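Side-chain contacts in phosphoribosylformylglycinamidine synthase 2 (Thermus thermophilus, PDB 3VIU), which is a PurM-like (AIR synthase-related) protein of two tandem halves of similar fold, and binds ADP and magnesium: residues L124-P129 with K139-G144; L161-G166 with A717-V722. One frame throughout, in Å; residues are numbered along the deposited sequence.

Contacts 1 and 2 lie side by side on one sheet of the first PurM-like half, their centres about 8 Å apart. Strands 116-126 and 156-163 are neighbours in that sheet, probably hydrogen-bonded from Y162 N to L124 O (3.0 Å) and from H164 N to F126 O (2.7 Å). In contact 1 the first strand is packed on helix 132-152, which follows it in the chain; in contact 2 the second strand, at the sheet's edge, meets the C-terminal helix 708-723. The two helices also touch, with K139 NZ 2.6 Å from V722 O. Neither contact includes residues of the ADP pocket or the metal site, and the L161 side chain is about 13 Å from the magnesium ion.

Contact 1: residues L124-P129 with K139-G144; sequences LRFGPP and KGVVSG
V141 sets its two methyls against the end of L124 and the ring edge of F126, and these three side chains make most of the interface between 124-129 and 139-144. CG2 lies 3.6 Å from L124 CD1, where the two side chains run past one another in opposite directions. The other methyl, CG1, meets the rim of the F126 ring at CZ (3.6 Å), near the ring plane. V141 CG2 also sits in that plane, 3.9 Å from CZ, so the phenyl group presents its edge to the valine. The F126 torsion (chi1 -58°) sets CG opposite the carbonyl carbon and sends the ring out from the strand toward the helix. This is the strand-to-helix step of a beta-alpha-beta unit, in which strand 116-126 leads through helix 132-152 to strand 156-163. The strand and helix segments run nearly antiparallel, at 159°, their axes coming within 10.8 Å of each other, a gap bridged by apolar side chains without a hydrogen bond. V142 adds a looser touch, its CG1 4.4 Å from L124 CD1. R125, on the same strand, forms a salt bridge with D160 of strand 156-163. Beyond the segments, A99 of helix 95-112 and V173 of strand 172-182 also pack on V141.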
ATOM      1  N   LEU A 124      -5.588  -6.441   0.458  1.00 15.08           N
ATOM      2  CA  LEU A 124      -5.803  -7.808   0.931  1.00 12.98           C
ATOM      3  C   LEU A 124      -5.826  -8.928  -0.117  1.00 12.77           C
ATOM      4  O   LEU A 124      -6.376  -8.785  -1.211  1.00 11.21           O
ATOM      5  CB  LEU A 124      -7.106  -7.849   1.738  1.00 10.97           C
ATOM      6  CG  LEU A 124      -7.318  -6.708   2.736  1.00 10.98           C
ATOM      7  CD1 LEU A 124      -8.665  -6.857   3.420  1.00 11.88           C
ATOM      8  CD2 LEU A 124      -6.194  -6.713   3.771  1.00 12.63           C
ATOM      9  N   ARG A 125      -5.240 -10.058   0.264  1.00 13.47           N
ATOM     10  CA  ARG A 125      -5.158 -11.242  -0.581  1.00 13.96           C
ATOM     11  C   ARG A 125      -5.454 -12.488   0.247  1.00 13.80           C
ATOM     12  O   ARG A 125      -4.761 -12.769   1.216  1.00 15.00           O
ATOM     13  CB  ARG A 125      -3.757 -11.357  -1.194  1.00 12.38           C
ATOM     14  CG  ARG A 125      -3.367 -10.175  -2.079  1.00 10.78           C
ATOM     15  CD  ARG A 125      -4.243 -10.115  -3.326  1.00 11.02           C
ATOM     16  NE  ARG A 125      -3.801  -9.080  -4.249  1.00  7.90           N
ATOM     17  CZ  ARG A 125      -4.181  -7.808  -4.200  1.00  7.08           C
ATOM     18  NH1 ARG A 125      -3.702  -6.959  -5.092  1.00  5.64           N
ATOM     19  NH2 ARG A 125      -5.046  -7.383  -3.281  1.00  4.28           N
ATOM     20  N   PHE A 126      -6.492 -13.225  -0.145  1.00 16.39           N
ATOM     21  CA  PHE A 126      -6.895 -14.460   0.526  1.00 15.05           C
ATOM     22  C   PHE A 126      -7.165 -15.514  -0.551  1.00 15.55           C
ATOM     23  O   PHE A 126      -7.230 -15.189  -1.743  1.00 14.59           O
ATOM     24  CB  PHE A 126      -8.181 -14.240   1.326  1.00 15.09           C
ATOM     25  CG  PHE A 126      -8.082 -13.166   2.356  1.00 15.95           C
ATOM     26  CD1 PHE A 126      -7.195 -13.283   3.416  1.00 16.72           C
ATOM     27  CD2 PHE A 126      -8.894 -12.039   2.278  1.00 15.78           C
ATOM     28  CE1 PHE A 126      -7.117 -12.288   4.398  1.00 18.13           C
ATOM     29  CE2 PHE A 126      -8.826 -11.040   3.248  1.00 18.14           C
ATOM     30  CZ  PHE A 126      -7.934 -11.164   4.313  1.00 17.29           C
ATOM     31  N   GLY A 127      -7.334 -16.767  -0.129  1.00 13.94           N
ATOM     32  CA  GLY A 127      -7.618 -17.835  -1.068  1.00 14.01           C
ATOM     33  C   GLY A 127      -9.011 -17.641  -1.636  1.00 16.71           C
ATOM     34  O   GLY A 127      -9.630 -16.617  -1.355  1.00 16.48           O
ATOM     35  N   PRO A 128      -9.539 -18.596  -2.428  1.00 17.93           N
ATOM     36  CA  PRO A 128     -10.877 -18.512  -3.035  1.00 17.32           C
ATOM     37  C   PRO A 128     -11.952 -18.237  -1.989  1.00 18.07           C
ATOM     38  O   PRO A 128     -11.958 -18.845  -0.924  1.00 19.26           O
ATOM     39  CB  PRO A 128     -11.038 -19.874  -3.701  1.00 17.34           C
ATOM     40  CG  PRO A 128      -9.643 -20.229  -4.063  1.00 18.30           C
ATOM     41  CD  PRO A 128      -8.882 -19.855  -2.811  1.00 19.06           C
ATOM     42  N   PRO A 129     -12.893 -17.330  -2.295  1.00 20.31           N
ATOM     43  CA  PRO A 129     -13.993 -16.919  -1.412  1.00 19.38           C
ATOM     44  C   PRO A 129     -15.025 -17.961  -1.005  1.00 20.47           C
ATOM     45  O   PRO A 129     -15.880 -17.675  -0.172  1.00 23.50           O
ATOM     46  CB  PRO A 129     -14.629 -15.772  -2.180  1.00 17.84           C
ATOM     47  CG  PRO A 129     -14.532 -16.259  -3.586  1.00 20.26           C
ATOM     48  CD  PRO A 129     -13.102 -16.799  -3.658  1.00 20.68           C
ATOM     49  N   LYS A 139     -13.185 -12.020   7.385  1.00 15.35           N
ATOM     50  CA  LYS A 139     -13.980 -11.478   8.472  1.00 17.85           C
ATOM     51  C   LYS A 139     -13.046 -10.932   9.542  1.00 17.84           C
ATOM     52  O   LYS A 139     -13.233  -9.818  10.022  1.00 19.33           O
ATOM     53  CB  LYS A 139     -14.898 -12.552   9.057  1.00 18.44           C
ATOM     54  CG  LYS A 139     -16.149 -12.826   8.232  1.00 21.46           C
ATOM     55  CD  LYS A 139     -16.789 -14.152   8.626  1.00 24.96           C
ATOM     56  CE  LYS A 139     -18.259 -14.196   8.260  1.00 27.34           C
ATOM     57  NZ  LYS A 139     -18.483 -13.951   6.821  1.00 30.56           N
ATOM     58  N   GLY A 140     -12.027 -11.715   9.889  1.00 16.09           N
ATOM     59  CA  GLY A 140     -11.071 -11.297  10.897  1.00 14.50           C
ATOM     60  C   GLY A 140     -10.329  -9.992  10.628  1.00 15.25           C
ATOM     61  O   GLY A 140     -10.392  -9.072  11.451  1.00 14.91           O
ATOM     62  N   VAL A 141      -9.637  -9.881   9.494  1.00 14.42           N
ATOM     63  CA  VAL A 141      -8.884  -8.658   9.237  1.00 14.54           C
ATOM     64  C   VAL A 141      -9.748  -7.415   9.066  1.00 15.22           C
ATOM     65  O   VAL A 141      -9.364  -6.353   9.535  1.00 15.57           O
ATOM     66  CB  VAL A 141      -7.876  -8.776   8.016  1.00 13.02           C
ATOM     67  CG1 VAL A 141      -7.493 -10.215   7.767  1.00  8.12           C
ATOM     68  CG2 VAL A 141      -8.440  -8.128   6.786  1.00 14.00           C
ATOM     69  N   VAL A 142     -10.905  -7.511   8.416  1.00 17.10           N
ATOM     70  CA  VAL A 142     -11.713  -6.300   8.285  1.00 18.41           C
ATOM     71  C   VAL A 142     -12.321  -5.916   9.644  1.00 19.44           C
ATOM     72  O   VAL A 142     -12.494  -4.735   9.935  1.00 21.47           O
ATOM     73  CB  VAL A 142     -12.833  -6.431   7.213  1.00 18.63           C
ATOM     74  CG1 VAL A 142     -12.291  -7.133   5.984  1.00 17.64           C
ATOM     75  CG2 VAL A 142     -14.043  -7.143   7.781  1.00 20.70           C
ATOM     76  N   SER A 143     -12.644  -6.903  10.475  1.00 19.97           N
ATOM     77  CA  SER A 143     -13.177  -6.607  11.805  1.00 20.95           C
ATOM     78  C   SER A 143     -12.091  -5.848  12.553  1.00 21.88           C
ATOM     79  O   SER A 143     -12.347  -4.802  13.148  1.00 24.60           O
ATOM     80  CB  SER A 143     -13.481  -7.888  12.590  1.00 21.22           C
ATOM     81  OG  SER A 143     -14.561  -8.610  12.037  1.00 26.55           O
ATOM     82  N   GLY A 144     -10.876  -6.398  12.517  1.00 20.69           N
ATOM     83  CA  GLY A 144      -9.743  -5.789  13.191  1.00 19.08           C
ATOM     84  C   GLY A 144      -9.367  -4.425  12.643  1.00 18.52           C
ATOM     85  O   GLY A 144      -9.034  -3.514  13.404  1.00 18.00           O
TER

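Contact 2: residues L161-G166 with A717-V722; sequences LYFHEG and APLREV
L719 meets two side chains of an edge strand, one with each of its methyls. The strand, 156-163, closes one side of the mixed sheet in the first PurM-like half, whereas L719 belongs to helix 708-723 at the C-terminal end of the chain; more than 500 residues separate the two segments, so the contact joins distant parts of the two-half architecture. The tight part is small and wholly apolar. L161 and L719 reach toward each other tip to tip, CD2 to CD1 at 3.6 Å. With CG opposite the backbone N (chi1 168°), L161 carries CD2 out to this meeting. F163 and L719 instead pass each other in opposite directions, and L719 CD2 approaches the ring obliquely, 3.6 Å from CE1 and 3.8 Å from CZ. All three side chains are buried, and no hydrogen bond crosses between the segments.

Away from L719 the interface slackens. The CB of V722, one turn further along the helix, also points toward the strand, but its CG1 stays 4.9 Å from F163 CZ, and the side chain packs on R135 and L138 of helix 132-152. E721 is exposed to solvent, and the partly exposed R720 forms a salt bridge with E412. Past the end of the strand, in the turn after F163, H164 ND1 accepts the N-H of G166 (N to ND1 2.8 Å), the donor tilted 17° from the imidazole plane.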
ATOM      1  N   LEU A 161      -8.923  -5.633  -2.743  1.00 24.81           N
ATOM      2  CA  LEU A 161      -9.229  -6.977  -2.250  1.00 22.25           C
ATOM      3  C   LEU A 161      -9.302  -7.973  -3.400  1.00 20.90           C
ATOM      4  O   LEU A 161      -9.974  -7.726  -4.401  1.00 21.92           O
ATOM      5  CB  LEU A 161     -10.566  -6.969  -1.502  1.00 20.10           C
ATOM      6  CG  LEU A 161     -11.179  -8.338  -1.171  1.00 21.52           C
ATOM      7  CD1 LEU A 161     -10.295  -9.117  -0.186  1.00 17.14           C
ATOM      8  CD2 LEU A 161     -12.573  -8.123  -0.601  1.00 19.71           C
ATOM      9  N   TYR A 162      -8.606  -9.095  -3.261  1.00 18.86           N
ATOM     10  CA  TYR A 162      -8.610 -10.113  -4.299  1.00 18.70           C
ATOM     11  C   TYR A 162      -8.504 -11.517  -3.720  1.00 20.00           C
ATOM     12  O   TYR A 162      -7.745 -11.759  -2.775  1.00 19.95           O
ATOM     13  CB  TYR A 162      -7.474  -9.874  -5.291  1.00 19.11           C
ATOM     14  CG  TYR A 162      -7.730 -10.557  -6.613  1.00 20.72           C
ATOM     15  CD1 TYR A 162      -7.375 -11.890  -6.818  1.00 20.86           C
ATOM     16  CD2 TYR A 162      -8.438  -9.903  -7.620  1.00 21.98           C
ATOM     17  CE1 TYR A 162      -7.732 -12.561  -7.988  1.00 21.42           C
ATOM     18  CE2 TYR A 162      -8.803 -10.559  -8.789  1.00 23.67           C
ATOM     19  CZ  TYR A 162      -8.454 -11.890  -8.967  1.00 23.95           C
ATOM     20  OH  TYR A 162      -8.878 -12.554 -10.098  1.00 24.37           O
ATOM     21  N   PHE A 163      -9.284 -12.442  -4.273  1.00 19.63           N
ATOM     22  CA  PHE A 163      -9.260 -13.818  -3.803  1.00 20.01           C
ATOM     23  C   PHE A 163      -8.530 -14.664  -4.838  1.00 20.97           C
ATOM     24  O   PHE A 163      -8.816 -14.572  -6.035  1.00 20.32           O
ATOM     25  CB  PHE A 163     -10.681 -14.340  -3.585  1.00 20.14           C
ATOM     26  CG  PHE A 163     -11.467 -13.563  -2.566  1.00 19.53           C
ATOM     27  CD1 PHE A 163     -12.175 -12.423  -2.934  1.00 19.88           C
ATOM     28  CD2 PHE A 163     -11.511 -13.978  -1.236  1.00 19.81           C
ATOM     29  CE1 PHE A 163     -12.921 -11.707  -1.991  1.00 21.26           C
ATOM     30  CE2 PHE A 163     -12.251 -13.272  -0.282  1.00 19.86           C
ATOM     31  CZ  PHE A 163     -12.960 -12.134  -0.660  1.00 20.55           C
ATOM     32  N   HIS A 164      -7.590 -15.491  -4.381  1.00 19.55           N
ATOM     33  CA  HIS A 164      -6.812 -16.301  -5.305  1.00 18.53           C
ATOM     34  C   HIS A 164      -6.195 -17.553  -4.676  1.00 18.56           C
ATOM     35  O   HIS A 164      -5.801 -17.569  -3.507  1.00 18.69           O
ATOM     36  CB  HIS A 164      -5.721 -15.414  -5.935  1.00 17.90           C
ATOM     37  CG  HIS A 164      -4.988 -16.046  -7.079  1.00 19.64           C
ATOM     38  ND1 HIS A 164      -4.012 -17.006  -6.904  1.00 21.19           N
ATOM     39  CD2 HIS A 164      -5.060 -15.823  -8.413  1.00 20.20           C
ATOM     40  CE1 HIS A 164      -3.512 -17.343  -8.080  1.00 20.83           C
ATOM     41  NE2 HIS A 164      -4.130 -16.639  -9.013  1.00 21.22           N
ATOM     42  N   GLU A 165      -6.122 -18.592  -5.498  1.00 18.71           N
ATOM     43  CA  GLU A 165      -5.579 -19.899  -5.153  1.00 19.66           C
ATOM     44  C   GLU A 165      -4.187 -19.832  -4.534  1.00 18.49           C
ATOM     45  O   GLU A 165      -3.899 -20.535  -3.565  1.00 16.85           O
ATOM     46  CB  GLU A 165      -5.573 -20.767  -6.429  1.00 21.81           C
ATOM     47  CG  GLU A 165      -4.590 -21.928  -6.479  1.00 23.31           C
ATOM     48  CD  GLU A 165      -3.185 -21.523  -6.905  1.00 24.22           C
ATOM     49  OE1 GLU A 165      -3.038 -20.828  -7.934  1.00 21.16           O
ATOM     50  OE2 GLU A 165      -2.219 -21.920  -6.213  1.00 26.54           O
ATOM     51  N   GLY A 166      -3.332 -18.978  -5.088  1.00 16.22           N
ATOM     52  CA  GLY A 166      -1.975 -18.864  -4.584  1.00 15.84           C
ATOM     53  C   GLY A 166      -1.811 -18.279  -3.188  1.00 17.24           C
ATOM     54  O   GLY A 166      -0.704 -18.265  -2.645  1.00 18.98           O
ATOM     55  N   ALA A 717     -24.641  -8.407  -4.396  1.00 22.55           N
ATOM     56  CA  ALA A 717     -24.735  -9.573  -3.512  1.00 23.26           C
ATOM     57  C   ALA A 717     -23.501 -10.391  -3.093  1.00 24.33           C
ATOM     58  O   ALA A 717     -23.340 -10.692  -1.913  1.00 25.62           O
ATOM     59  CB  ALA A 717     -25.790 -10.528  -4.064  1.00 22.36           C
ATOM     60  N   PRO A 718     -22.625 -10.767  -4.044  1.00 24.55           N
ATOM     61  CA  PRO A 718     -21.413 -11.564  -3.788  1.00 23.42           C
ATOM     62  C   PRO A 718     -20.627 -11.367  -2.492  1.00 24.55           C
ATOM     63  O   PRO A 718     -20.643 -12.233  -1.623  1.00 24.13           O
ATOM     64  CB  PRO A 718     -20.565 -11.301  -5.021  1.00 23.24           C
ATOM     65  CG  PRO A 718     -21.603 -11.213  -6.090  1.00 25.15           C
ATOM     66  CD  PRO A 718     -22.655 -10.322  -5.450  1.00 22.17           C
ATOM     67  N   LEU A 719     -19.924 -10.250  -2.360  1.00 25.98           N
ATOM     68  CA  LEU A 719     -19.138 -10.024  -1.154  1.00 27.96           C
ATOM     69  C   LEU A 719     -19.938  -9.732   0.099  1.00 29.15           C
ATOM     70  O   LEU A 719     -19.445  -9.934   1.206  1.00 28.44           O
ATOM     71  CB  LEU A 719     -18.127  -8.899  -1.366  1.00 29.20           C
ATOM     72  CG  LEU A 719     -16.887  -9.290  -2.166  1.00 29.28           C
ATOM     73  CD1 LEU A 719     -15.858  -8.173  -2.071  1.00 31.00           C
ATOM     74  CD2 LEU A 719     -16.314 -10.588  -1.615  1.00 28.97           C
ATOM     75  N   ARG A 720     -21.164  -9.247  -0.064  1.00 31.33           N
ATOM     76  CA  ARG A 720     -21.982  -8.937   1.095  1.00 33.03           C
ATOM     77  C   ARG A 720     -22.340 -10.196   1.865  1.00 35.07           C
ATOM     78  O   ARG A 720     -22.298 -10.200   3.092  1.00 37.09           O
ATOM     79  CB  ARG A 720     -23.255  -8.198   0.686  1.00 33.23           C
ATOM     80  CG  ARG A 720     -24.159  -7.866   1.863  1.00 35.35           C
ATOM     81  CD  ARG A 720     -25.287  -6.918   1.481  1.00 35.95           C
ATOM     82  NE  ARG A 720     -24.817  -5.567   1.181  1.00 36.66           N
ATOM     83  CZ  ARG A 720     -24.191  -4.772   2.047  1.00 38.02           C
ATOM     84  NH1 ARG A 720     -23.946  -5.182   3.288  1.00 36.81           N
ATOM     85  NH2 ARG A 720     -23.816  -3.556   1.672  1.00 39.06           N
ATOM     86  N   GLU A 721     -22.697 -11.266   1.162  1.00 37.04           N
ATOM     87  CA  GLU A 721     -23.035 -12.502   1.856  1.00 39.11           C
ATOM     88  C   GLU A 721     -21.774 -13.160   2.395  1.00 38.63           C
ATOM     89  O   GLU A 721     -21.754 -13.618   3.535  1.00 38.59           O
ATOM     90  CB  GLU A 721     -23.800 -13.462   0.941  1.00 41.33           C
ATOM     91  CG  GLU A 721     -23.618 -13.218  -0.540  1.00 48.87           C
ATOM     92  CD  GLU A 721     -24.707 -13.879  -1.380  1.00 53.14           C
ATOM     93  OE1 GLU A 721     -24.706 -13.689  -2.616  1.00 53.73           O
ATOM     94  OE2 GLU A 721     -25.564 -14.589  -0.802  1.00 56.37           O
ATOM     95  N   VAL A 722     -20.717 -13.188   1.585  1.00 37.06           N
ATOM     96  CA  VAL A 722     -19.455 -13.778   2.015  1.00 35.85           C
ATOM     97  C   VAL A 722     -19.001 -13.164   3.335  1.00 36.60           C
ATOM     98  O   VAL A 722     -18.592 -13.876   4.248  1.00 35.84           O
ATOM     99  CB  VAL A 722     -18.343 -13.564   0.966  1.00 34.62           C
ATOM    100  CG1 VAL A 722     -16.992 -13.993   1.524  1.00 30.86           C
ATOM    101  CG2 VAL A 722     -18.660 -14.362  -0.278  1.00 34.72           C
TER